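Local coordinates for coenzyme F420-dependent N(5),N(10)-methenyltetrahydromethanopterin reductase-related protein (Desulfurobacterium thermolithotrophum DSM 11699, PDB 6HUZ) that is a bacterial [Fe]-hydrogenase paralog that binds the iron-guanylylpyridinol cofactor and uses tetrahydrofolate derivatives as substrates, at residues A[1-6]-A[82-87]; A[111-116]-A[140-145]; A[159-164]-A[175-180]. All blocks are in the same frame, centred on the assembly; numbering follows the deposited sequence.

Interaction 1: A[1-6]-A[82-87]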
loop_
_atom_site.group_PDB
_atom_site.type_symbol
_atom_site.label_atom_id
_atom_site.label_comp_id
_atom_site.label_asym_id
_atom_site.label_seq_id
_atom_site.Cartn_x
_atom_site.Cartn_y
_atom_site.Cartn_z
ATOM N N MET A 1 -30.853 -15.775 -22.192
ATOM C CA MET A 1 -31.213 -14.440 -21.720
ATOM C C MET A 1 -30.809 -13.380 -22.766
ATOM O O MET A 1 -30.021 -13.676 -23.669
ATOM C CB MET A 1 -30.597 -14.181 -20.314
ATOM C CG MET A 1 -29.207 -13.522 -20.317
ATOM S SD MET A 1 -28.515 -13.251 -18.637
ATOM C CE MET A 1 -28.372 -14.930 -18.025
ATOM N N ARG A 2 -31.383 -12.170 -22.674
ATOM C CA ARG A 2 -31.082 -11.100 -23.625
ATOM C C ARG A 2 -29.928 -10.256 -23.045
ATOM O O ARG A 2 -30.094 -9.626 -22.000
ATOM C CB ARG A 2 -32.317 -10.221 -23.888
ATOM C CG ARG A 2 -33.460 -10.920 -24.684
ATOM C CD ARG A 2 -33.814 -10.236 -25.989
ATOM N NE ARG A 2 -34.099 -11.220 -27.038
ATOM C CZ ARG A 2 -33.544 -11.246 -28.251
ATOM N NH1 ARG A 2 -33.878 -12.192 -29.119
ATOM N NH2 ARG A 2 -32.648 -10.327 -28.602
ATOM N N VAL A 3 -28.771 -10.255 -23.713
ATOM C CA VAL A 3 -27.587 -9.501 -23.250
ATOM C C VAL A 3 -27.155 -8.526 -24.343
ATOM O O VAL A 3 -27.088 -8.912 -25.510
ATOM C CB VAL A 3 -26.400 -10.466 -22.994
ATOM C CG1 VAL A 3 -25.210 -9.748 -22.360
ATOM C CG2 VAL A 3 -26.814 -11.669 -22.173
ATOM N N THR A 4 -26.839 -7.297 -23.968
ATOM C CA THR A 4 -26.333 -6.295 -24.893
ATOM C C THR A 4 -24.941 -5.918 -24.399
ATOM O O THR A 4 -24.764 -5.532 -23.235
ATOM C CB THR A 4 -27.200 -5.032 -24.973
ATOM O OG1 THR A 4 -28.490 -5.388 -25.468
ATOM C CG2 THR A 4 -26.591 -3.967 -25.890
ATOM N N VAL A 5 -23.953 -6.030 -25.282
ATOM C CA VAL A 5 -22.575 -5.655 -24.981
ATOM C C VAL A 5 -22.424 -4.339 -25.679
ATOM O O VAL A 5 -22.762 -4.226 -26.861
ATOM C CB VAL A 5 -21.556 -6.694 -25.492
ATOM C CG1 VAL A 5 -20.129 -6.151 -25.379
ATOM C CG2 VAL A 5 -21.705 -8.012 -24.713
ATOM N N TYR A 6 -21.950 -3.341 -24.969
ATOM C CA TYR A 6 -21.762 -2.013 -25.536
ATOM C C TYR A 6 -20.286 -1.825 -25.784
ATOM O O TYR A 6 -19.546 -1.798 -24.828
ATOM C CB TYR A 6 -22.300 -0.960 -24.562
ATOM C CG TYR A 6 -23.811 -0.859 -24.622
ATOM C CD1 TYR A 6 -24.436 -0.066 -25.571
ATOM C CD2 TYR A 6 -24.612 -1.573 -23.741
ATOM C CE1 TYR A 6 -25.825 -0.010 -25.667
ATOM C CE2 TYR A 6 -26.006 -1.520 -23.824
ATOM C CZ TYR A 6 -26.606 -0.706 -24.765
ATOM O OH TYR A 6 -27.983 -0.650 -24.851
ATOM N N ALA A 82 -32.784 -5.703 -23.304
ATOM C CA ALA A 82 -31.621 -6.094 -22.544
ATOM C C ALA A 82 -31.847 -6.379 -21.042
ATOM O O ALA A 82 -32.251 -5.486 -20.297
ATOM C CB ALA A 82 -30.542 -5.036 -22.719
ATOM N N GLU A 83 -31.574 -7.626 -20.606
ATOM C CA GLU A 83 -31.683 -8.013 -19.188
ATOM C C GLU A 83 -30.340 -7.698 -18.529
ATOM O O GLU A 83 -30.266 -7.464 -17.321
ATOM C CB GLU A 83 -31.904 -9.512 -19.031
ATOM C CG GLU A 83 -33.274 -10.008 -19.405
ATOM C CD GLU A 83 -33.233 -11.514 -19.360
ATOM O OE1 GLU A 83 -33.325 -12.145 -20.436
ATOM O OE2 GLU A 83 -33.070 -12.062 -18.246
ATOM N N VAL A 84 -29.266 -7.753 -19.325
ATOM C CA VAL A 84 -27.903 -7.458 -18.876
ATOM C C VAL A 84 -27.312 -6.489 -19.927
ATOM O O VAL A 84 -27.354 -6.779 -21.121
ATOM C CB VAL A 84 -27.008 -8.714 -18.761
ATOM C CG1 VAL A 84 -25.557 -8.309 -18.471
ATOM C CG2 VAL A 84 -27.520 -9.668 -17.690
ATOM N N ALA A 85 -26.769 -5.365 -19.477
ATOM C CA ALA A 85 -26.138 -4.377 -20.344
ATOM C C ALA A 85 -24.690 -4.300 -19.862
ATOM O O ALA A 85 -24.450 -3.930 -18.713
ATOM C CB ALA A 85 -26.832 -3.023 -20.216
ATOM N N ILE A 86 -23.731 -4.712 -20.706
ATOM C CA ILE A 86 -22.322 -4.713 -20.352
ATOM C C ILE A 86 -21.615 -3.553 -21.037
ATOM O O ILE A 86 -21.634 -3.469 -22.264
ATOM C CB ILE A 86 -21.627 -6.052 -20.663
ATOM C CG1 ILE A 86 -22.286 -7.191 -19.851
ATOM C CG2 ILE A 86 -20.120 -5.923 -20.274
ATOM C CD1 ILE A 86 -22.002 -8.567 -20.346
ATOM N N LEU A 87 -20.966 -2.680 -20.244
ATOM C CA LEU A 87 -20.286 -1.522 -20.799
ATOM C C LEU A 87 -18.807 -1.741 -21.078
ATOM O O LEU A 87 -17.981 -1.499 -20.194
ATOM C CB LEU A 87 -20.503 -0.318 -19.872
ATOM C CG LEU A 87 -21.970 0.061 -19.634
ATOM C CD1 LEU A 87 -22.086 1.152 -18.600
ATOM C CD2 LEU A 87 -22.653 0.523 -20.937
#
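Tyr-6 and Leu-87 extend in the same direction, flank to flank, at the C-terminal ends of two neighbouring parallel strands, 2-6 and 84-87, in the Rossmann-like sheet of the N-terminal domain. Leu-87 CD2 comes 3.9 Å from Tyr-6 CB, while the edge of the tyrosine ring reaches Ala-85, whose small CB leaves room for it; Tyr-6 OH bonds to the backbone of Asp-75, and the residue also touches the iron-guanylyl pyridinol cofactor. Thr-4 shares this face: its CG2 sits over the tyrosine ring near the rim, and its OG1 packs 3.4 Å from Ala-82 CB while bonding to Ala-78 O. On the other side, helix 174-186 packs on Met-1, Val-3 and Val-84, and the beta-branched valines suit an extended backbone. Val-3 CG1, anti to its own N (chi1 -173°), meets Ile-86 CD1 at 4.0 Å, and Met-1 SD touches Val-84 CG2. Straight backbone bonds such as Thr-4 N to Val-84 O hold the register. Before strand 84-87 begins, Glu-83 stretches its carboxylate back to the first residues, its OE2 paired with Lys-179; Arg-2 N donates a hydrogen bond to Glu-83 OE1, 3.0 Å long, from above the carboxylate plane, 48° out of it.

Interaction 2: A[111-116]-A[140-145]. With FE9 (iron-guanylyl pyridinol cofactor), chain B.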
loop_
_atom_site.group_PDB
_atom_site.type_symbol
_atom_site.label_atom_id
_atom_site.label_comp_id
_atom_site.label_asym_id
_atom_site.label_seq_id
_atom_site.Cartn_x
_atom_site.Cartn_y
_atom_site.Cartn_z
ATOM N N ALA A 111 -33.392 -4.998 -14.989
ATOM C CA ALA A 111 -32.159 -5.190 -15.756
ATOM C C ALA A 111 -30.953 -4.831 -14.864
ATOM O O ALA A 111 -31.122 -4.097 -13.887
ATOM C CB ALA A 111 -32.146 -4.277 -16.968
ATOM N N VAL A 112 -29.745 -5.322 -15.199
ATOM C CA VAL A 112 -28.526 -4.997 -14.429
ATOM C C VAL A 112 -27.525 -4.365 -15.416
ATOM O O VAL A 112 -27.353 -4.870 -16.522
ATOM C CB VAL A 112 -27.928 -6.205 -13.637
ATOM C CG1 VAL A 112 -27.719 -7.425 -14.528
ATOM C CG2 VAL A 112 -26.623 -5.833 -12.880
ATOM N N ILE A 113 -26.898 -3.240 -15.022
ATOM C CA ILE A 113 -25.904 -2.537 -15.828
ATOM C C ILE A 113 -24.545 -2.980 -15.261
ATOM O O ILE A 113 -24.360 -2.913 -14.051
ATOM C CB ILE A 113 -26.095 -0.994 -15.710
ATOM C CG1 ILE A 113 -27.313 -0.544 -16.528
ATOM C CG2 ILE A 113 -24.828 -0.246 -16.130
ATOM C CD1 ILE A 113 -27.771 0.896 -16.247
ATOM N N CYS A 114 -23.609 -3.434 -16.124
ATOM C CA CYS A 114 -22.295 -3.899 -15.698
ATOM C C CYS A 114 -21.202 -3.084 -16.294
ATOM O O CYS A 114 -21.229 -2.842 -17.497
ATOM C CB CYS A 114 -22.087 -5.364 -16.065
ATOM S SG CYS A 114 -23.297 -6.489 -15.354
ATOM N N THR A 115 -20.193 -2.702 -15.475
ATOM C CA THR A 115 -19.064 -1.981 -16.042
ATOM C C THR A 115 -17.973 -3.014 -16.236
ATOM O O THR A 115 -18.097 -4.153 -15.760
ATOM C CB THR A 115 -18.640 -0.809 -15.184
ATOM O OG1 THR A 115 -18.351 -1.250 -13.849
ATOM C CG2 THR A 115 -19.687 0.321 -15.212
ATOM N N THR A 116 -16.924 -2.638 -16.953
ATOM C CA THR A 116 -15.763 -3.498 -17.192
ATOM C C THR A 116 -14.534 -2.741 -16.564
ATOM O O THR A 116 -14.733 -1.906 -15.695
ATOM C CB THR A 116 -15.640 -3.829 -18.682
ATOM O OG1 THR A 116 -15.417 -2.618 -19.411
ATOM C CG2 THR A 116 -16.866 -4.560 -19.205
ATOM N N ILE A 140 -33.283 -1.073 -11.344
ATOM C CA ILE A 140 -32.056 -1.381 -12.063
ATOM C C ILE A 140 -30.914 -1.705 -11.124
ATOM O O ILE A 140 -30.661 -0.975 -10.162
ATOM C CB ILE A 140 -31.672 -0.259 -13.055
ATOM C CG1 ILE A 140 -32.771 -0.163 -14.156
ATOM C CG2 ILE A 140 -30.290 -0.533 -13.659
ATOM C CD1 ILE A 140 -32.318 0.352 -15.460
ATOM N N GLY A 141 -30.231 -2.808 -11.435
ATOM C CA GLY A 141 -29.090 -3.288 -10.680
ATOM C C GLY A 141 -27.771 -2.833 -11.262
ATOM O O GLY A 141 -27.666 -2.560 -12.453
ATOM N N PHE A 142 -26.750 -2.741 -10.417
ATOM C CA PHE A 142 -25.403 -2.311 -10.821
ATOM C C PHE A 142 -24.379 -3.299 -10.361
ATOM O O PHE A 142 -24.317 -3.597 -9.180
ATOM C CB PHE A 142 -25.075 -0.939 -10.226
ATOM C CG PHE A 142 -25.941 0.110 -10.861
ATOM C CD1 PHE A 142 -27.202 0.383 -10.364
ATOM C CD2 PHE A 142 -25.521 0.783 -11.998
ATOM C CE1 PHE A 142 -27.999 1.344 -10.953
ATOM C CE2 PHE A 142 -26.328 1.729 -12.590
ATOM C CZ PHE A 142 -27.563 2.000 -12.068
ATOM N N SER A 143 -23.573 -3.814 -11.280
ATOM C CA SER A 143 -22.535 -4.789 -10.943
ATOM C C SER A 143 -21.466 -4.736 -12.024
ATOM O O SER A 143 -21.318 -3.696 -12.664
ATOM C CB SER A 143 -23.139 -6.183 -10.834
ATOM O OG SER A 143 -22.196 -7.154 -10.414
ATOM N N THR A 144 -20.705 -5.823 -12.224
ATOM C CA THR A 144 -19.625 -5.829 -13.208
ATOM C C THR A 144 -19.470 -7.169 -13.888
ATOM O O THR A 144 -19.879 -8.202 -13.370
ATOM C CB THR A 144 -18.188 -5.559 -12.525
ATOM O OG1 THR A 144 -17.799 -6.632 -11.639
ATOM C CG2 THR A 144 -18.097 -4.244 -11.742
ATOM N N MET A 145 -18.834 -7.141 -15.062
ATOM C CA MET A 145 -18.491 -8.339 -15.807
ATOM C C MET A 145 -17.065 -8.006 -16.215
ATOM O O MET A 145 -16.751 -7.896 -17.390
ATOM C CB MET A 145 -19.438 -8.599 -16.994
ATOM C CG MET A 145 -20.748 -9.302 -16.568
ATOM S SD MET A 145 -20.605 -10.976 -15.877
ATOM C CE MET A 145 -20.223 -11.898 -17.279
HETATM O O2 FE9 B . -8.095 -2.589 -22.421
HETATM FE FE FE9 B . -9.883 -4.154 -20.241
HETATM C C1F FE9 B . -9.803 -5.473 -21.510
HETATM O O1F FE9 B . -9.758 -6.291 -22.291
HETATM C C2F FE9 B . -9.674 -5.443 -18.950
HETATM O O2F FE9 B . -9.579 -6.249 -18.164
HETATM C C8 FE9 B . -11.781 -4.166 -20.080
HETATM O O18 FE9 B . -12.379 -4.971 -19.387
HETATM C C7 FE9 B . -12.566 -3.112 -20.842
HETATM C C6 FE9 B . -11.578 -2.455 -21.764
HETATM N N1 FE9 B . -10.230 -2.833 -21.640
HETATM C C5 FE9 B . -12.031 -1.476 -22.765
HETATM C C5M FE9 B . -13.480 -1.084 -22.818
HETATM C C4 FE9 B . -11.026 -0.873 -23.655
HETATM C C3 FE9 B . -9.599 -1.272 -23.514
HETATM C C3M FE9 B . -8.517 -0.713 -24.403
HETATM C C2 FE9 B . -9.239 -2.299 -22.466
HETATM O O3P FE9 B . -11.460 0.090 -24.515
HETATM P P1 FE9 B . -11.718 -0.165 -26.089
HETATM O O1P FE9 B . -10.994 -1.353 -26.513
HETATM O O2P FE9 B . -11.063 1.089 -26.874
HETATM O "O5'" FE9 B . -13.296 -0.306 -26.258
HETATM C "C5'" FE9 B . -14.181 0.797 -26.134
HETATM C "C4'" FE9 B . -15.244 0.612 -27.211
HETATM O "O4'" FE9 B . -16.270 1.583 -27.039
HETATM C "C1'" FE9 B . -16.759 1.928 -28.328
HETATM C "C2'" FE9 B . -15.510 1.978 -29.180
HETATM O "O2'" FE9 B . -15.756 1.878 -30.590
HETATM C "C3'" FE9 B . -14.704 0.808 -28.627
HETATM O "O3'" FE9 B . -14.890 -0.396 -29.373
HETATM N N9A FE9 B . -17.549 3.171 -28.243
HETATM C C4A FE9 B . -18.844 3.146 -28.025
HETATM N N3A FE9 B . -19.741 2.141 -27.913
HETATM C C2A FE9 B . -21.045 2.448 -27.752
HETATM N N2A FE9 B . -21.903 1.413 -27.603
HETATM N N1A FE9 B . -21.518 3.708 -27.714
HETATM C C6A FE9 B . -20.723 4.780 -27.875
HETATM O O6A FE9 B . -21.171 5.938 -27.820
HETATM C C5A FE9 B . -19.285 4.547 -28.025
HETATM N N7A FE9 B . -18.189 5.303 -28.184
HETATM C C8A FE9 B . -17.138 4.452 -28.312
HETATM O O HOH W 1 -7.789 -3.386 -19.966
#
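Strands 112-115 and 141-144 run parallel, their axes 4.4 Å apart and 29° askew, as the last two strands of the Rossmann-like sheet, joined by five backbone bonds from Gly-141 N to Ala-111 O through to Met-145 N to Thr-115 O. On one face the side chains of Ile-113 and Phe-142 run alongside each other, with Ile-113 CD1 4.0 Å from Phe-142 CE2. The same methyl meets Ile-140 CG2 at 3.9 Å, because the extended outer arm of Ile-113 (chi2 168°) carries it between the two residues. Such bulky apolar groups suit this face, where Leu-104, Leu-107 and helix 121-127 pack against them. Further along it, Thr-144 CG2 crosses to Thr-115 OG1, whose hydroxyl bonds to Met-119 O.

The opposite face carries the smaller Val-112, Cys-114, Gly-141 and Ser-143, beneath helix 174-186. Gly-141 has no side chain, and Val-112 CG2 packs over its carbonyl group, 3.5 Å from Gly-141 O. Ser-143 brings its CB near that same valine methyl, its hydroxyl bonded to Ala-162 O. Cys-114 SG rests 4.0 Å from CG of Met-145, the residue just past the strand end. Thr-116, likewise past its strand, turns to the cofactor pocket. Its hydroxyl is bonded to Leu-87 O, and Thr-116 OG1 lies 3.2 Å from C7 of the iron-guanylyl pyridinol cofactor.

Interaction 3: A[159-164]-A[175-180]. With EDO (1,2-ethanediol), chain F.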
loop_
_atom_site.group_PDB
_atom_site.type_symbol
_atom_site.label_atom_id
_atom_site.label_comp_id
_atom_site.label_asym_id
_atom_site.label_seq_id
_atom_site.Cartn_x
_atom_site.Cartn_y
_atom_site.Cartn_z
ATOM N N TYR A 159 -14.545 -14.098 -14.799
ATOM C CA TYR A 159 -15.092 -12.746 -14.713
ATOM C C TYR A 159 -15.111 -12.352 -13.205
ATOM O O TYR A 159 -15.347 -13.213 -12.344
ATOM C CB TYR A 159 -16.517 -12.655 -15.231
ATOM C CG TYR A 159 -16.645 -12.670 -16.737
ATOM C CD1 TYR A 159 -16.239 -11.582 -17.500
ATOM C CD2 TYR A 159 -17.184 -13.769 -17.401
ATOM C CE1 TYR A 159 -16.364 -11.584 -18.881
ATOM C CE2 TYR A 159 -17.320 -13.779 -18.786
ATOM C CZ TYR A 159 -16.902 -12.684 -19.523
ATOM O OH TYR A 159 -17.001 -12.672 -20.886
ATOM N N LEU A 160 -14.893 -11.064 -12.917
ATOM C CA LEU A 160 -14.978 -10.524 -11.578
ATOM C C LEU A 160 -16.333 -9.845 -11.568
ATOM O O LEU A 160 -16.585 -8.976 -12.415
ATOM C CB LEU A 160 -13.852 -9.524 -11.292
ATOM C CG LEU A 160 -12.439 -10.048 -11.468
ATOM C CD1 LEU A 160 -11.420 -9.039 -10.888
ATOM C CD2 LEU A 160 -12.261 -11.384 -10.808
ATOM N N ILE A 161 -17.206 -10.261 -10.630
ATOM C CA ILE A 161 -18.586 -9.790 -10.471
ATOM C C ILE A 161 -18.768 -9.093 -9.145
ATOM O O ILE A 161 -18.595 -9.686 -8.064
ATOM C CB ILE A 161 -19.599 -10.974 -10.658
ATOM C CG1 ILE A 161 -19.473 -11.577 -12.064
ATOM C CG2 ILE A 161 -21.059 -10.539 -10.408
ATOM C CD1 ILE A 161 -20.030 -13.004 -12.143
ATOM N N ALA A 162 -19.114 -7.821 -9.218
ATOM C CA ALA A 162 -19.265 -7.000 -8.006
ATOM C C ALA A 162 -20.470 -7.375 -7.157
ATOM O O ALA A 162 -21.560 -7.508 -7.678
ATOM C CB ALA A 162 -19.359 -5.524 -8.394
ATOM N N THR A 163 -20.271 -7.508 -5.842
ATOM C CA THR A 163 -21.341 -7.826 -4.904
ATOM C C THR A 163 -21.566 -6.606 -3.982
ATOM O O THR A 163 -20.850 -5.612 -4.078
ATOM C CB THR A 163 -20.969 -9.042 -4.042
ATOM O OG1 THR A 163 -19.961 -8.653 -3.111
ATOM C CG2 THR A 163 -20.511 -10.237 -4.874
ATOM N N ASN A 164 -22.561 -6.709 -3.077
ATOM C CA ASN A 164 -22.885 -5.648 -2.124
ATOM C C ASN A 164 -21.984 -5.700 -0.885
ATOM O O ASN A 164 -22.141 -4.874 0.012
ATOM C CB ASN A 164 -24.340 -5.777 -1.667
ATOM C CG ASN A 164 -25.340 -5.676 -2.798
ATOM O OD1 ASN A 164 -25.335 -4.711 -3.566
ATOM N ND2 ASN A 164 -26.224 -6.669 -2.938
ATOM N N GLU A 175 -30.855 -12.013 -7.580
ATOM C CA GLU A 175 -31.300 -12.497 -8.871
ATOM C C GLU A 175 -30.386 -11.969 -9.969
ATOM O O GLU A 175 -30.013 -12.710 -10.877
ATOM C CB GLU A 175 -32.744 -12.064 -9.135
ATOM C CG GLU A 175 -33.364 -12.791 -10.322
ATOM C CD GLU A 175 -34.822 -12.497 -10.626
ATOM O OE1 GLU A 175 -35.527 -11.952 -9.745
ATOM O OE2 GLU A 175 -35.262 -12.818 -11.755
ATOM N N GLN A 176 -30.025 -10.679 -9.894
ATOM C CA GLN A 176 -29.164 -10.071 -10.899
ATOM C C GLN A 176 -27.784 -10.718 -10.856
ATOM O O GLN A 176 -27.253 -11.073 -11.906
ATOM C CB GLN A 176 -29.108 -8.553 -10.692
ATOM C CG GLN A 176 -30.434 -7.881 -11.122
ATOM C CD GLN A 176 -30.661 -6.518 -10.481
ATOM O OE1 GLN A 176 -30.010 -6.143 -9.488
ATOM N NE2 GLN A 176 -31.599 -5.751 -11.038
ATOM N N ILE A 177 -27.213 -10.897 -9.660
ATOM C CA ILE A 177 -25.895 -11.527 -9.516
ATOM C C ILE A 177 -25.951 -12.958 -10.134
ATOM O O ILE A 177 -25.024 -13.356 -10.834
ATOM C CB ILE A 177 -25.465 -11.584 -8.019
ATOM C CG1 ILE A 177 -25.184 -10.186 -7.426
ATOM C CG2 ILE A 177 -24.234 -12.478 -7.847
ATOM C CD1 ILE A 177 -23.919 -9.521 -7.973
ATOM N N GLU A 178 -27.025 -13.717 -9.879
ATOM C CA GLU A 178 -27.160 -15.082 -10.433
ATOM C C GLU A 178 -27.098 -15.045 -11.959
ATOM O O GLU A 178 -26.488 -15.915 -12.567
ATOM C CB GLU A 178 -28.460 -15.756 -9.976
ATOM C CG GLU A 178 -28.451 -16.207 -8.518
ATOM C CD GLU A 178 -27.259 -17.039 -8.077
ATOM O OE1 GLU A 178 -26.936 -18.040 -8.758
ATOM O OE2 GLU A 178 -26.646 -16.689 -7.043
ATOM N N LYS A 179 -27.710 -14.037 -12.582
ATOM C CA LYS A 179 -27.686 -13.930 -14.044
ATOM C C LYS A 179 -26.247 -13.751 -14.529
ATOM O O LYS A 179 -25.857 -14.389 -15.495
ATOM C CB LYS A 179 -28.550 -12.762 -14.534
ATOM C CG LYS A 179 -30.043 -13.014 -14.435
ATOM C CD LYS A 179 -30.811 -11.958 -15.178
ATOM C CE LYS A 179 -32.246 -11.873 -14.717
ATOM N NZ LYS A 179 -33.043 -10.952 -15.574
ATOM N N LEU A 180 -25.453 -12.903 -13.836
ATOM C CA LEU A 180 -24.064 -12.647 -14.208
ATOM C C LEU A 180 -23.248 -13.903 -14.026
ATOM O O LEU A 180 -22.493 -14.282 -14.927
ATOM C CB LEU A 180 -23.502 -11.486 -13.376
ATOM C CG LEU A 180 -24.280 -10.174 -13.544
ATOM C CD1 LEU A 180 -23.594 -9.040 -12.816
ATOM C CD2 LEU A 180 -24.477 -9.835 -15.016
HETATM C C1 EDO F . -25.248 -20.024 -12.574
HETATM O O1 EDO F . -23.839 -20.216 -12.729
HETATM C C2 EDO F . -25.501 -18.748 -11.753
HETATM O O2 EDO F . -26.887 -18.467 -11.595
#
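The beta-alpha-beta unit formed by strand 158-163, helix 174-186 and strand 190-195 packs its first strand against its helix here, the two running antiparallel (179°) with axes 9.5 Å apart. Ile-161 carries the contact from the strand, its CB pointing at the helix. Its CG2, placed anti to the backbone N, meets two helix residues about one turn apart: Leu-180 CD1 at 3.8 Å and Ile-177 CD1 at 3.9 Å. The side chains of Ile-161 and Ile-177 pass with their ends heading opposite ways, whereas Leu-180 crosses the isoleucine at an angle, its CB 4.0 Å from both CG2 and CD1 of Ile-161. The other arm of Ile-161 ends with CD1 3.9 Å from Leu-180 O, so the strand residue also packs against the helix backbone. With CG1 of Ile-177 beside the backbone N (chi1 -68°), the turn at chi2 (-70°) brings its CD1 to the strand, 3.1 Å from Ala-162 O, a tight approach for carbon against oxygen. With no hydrogen bond between the segments, aliphatic packing joins them, and the branched isoleucines and the leucine fill the space between strand and helix.

In the fold
From the N terminus, interaction 1 closes the longest loop, bringing strand 84-87 back beside strand 2-6 after 75 intervening residues. Interaction 2 then closes a shorter, largely helical loop between 111-116 and 140-145, and interaction 3 a shorter one still between 159-164 and 175-180. The three follow in series, neither nested nor crossed. Interactions 1 and 2 share one sheet, because strands 84-87 and 112-115 are neighbours in it, linked by probable bonds such as Leu-87 N to Cys-114 O. Interaction 3 adds helix 174-186 across that sheet, where Leu-180 packs on Val-84. A probable hydrogen bond between Thr-144 OG1 and Leu-160 O joins strand 141-144 to strand 158-163.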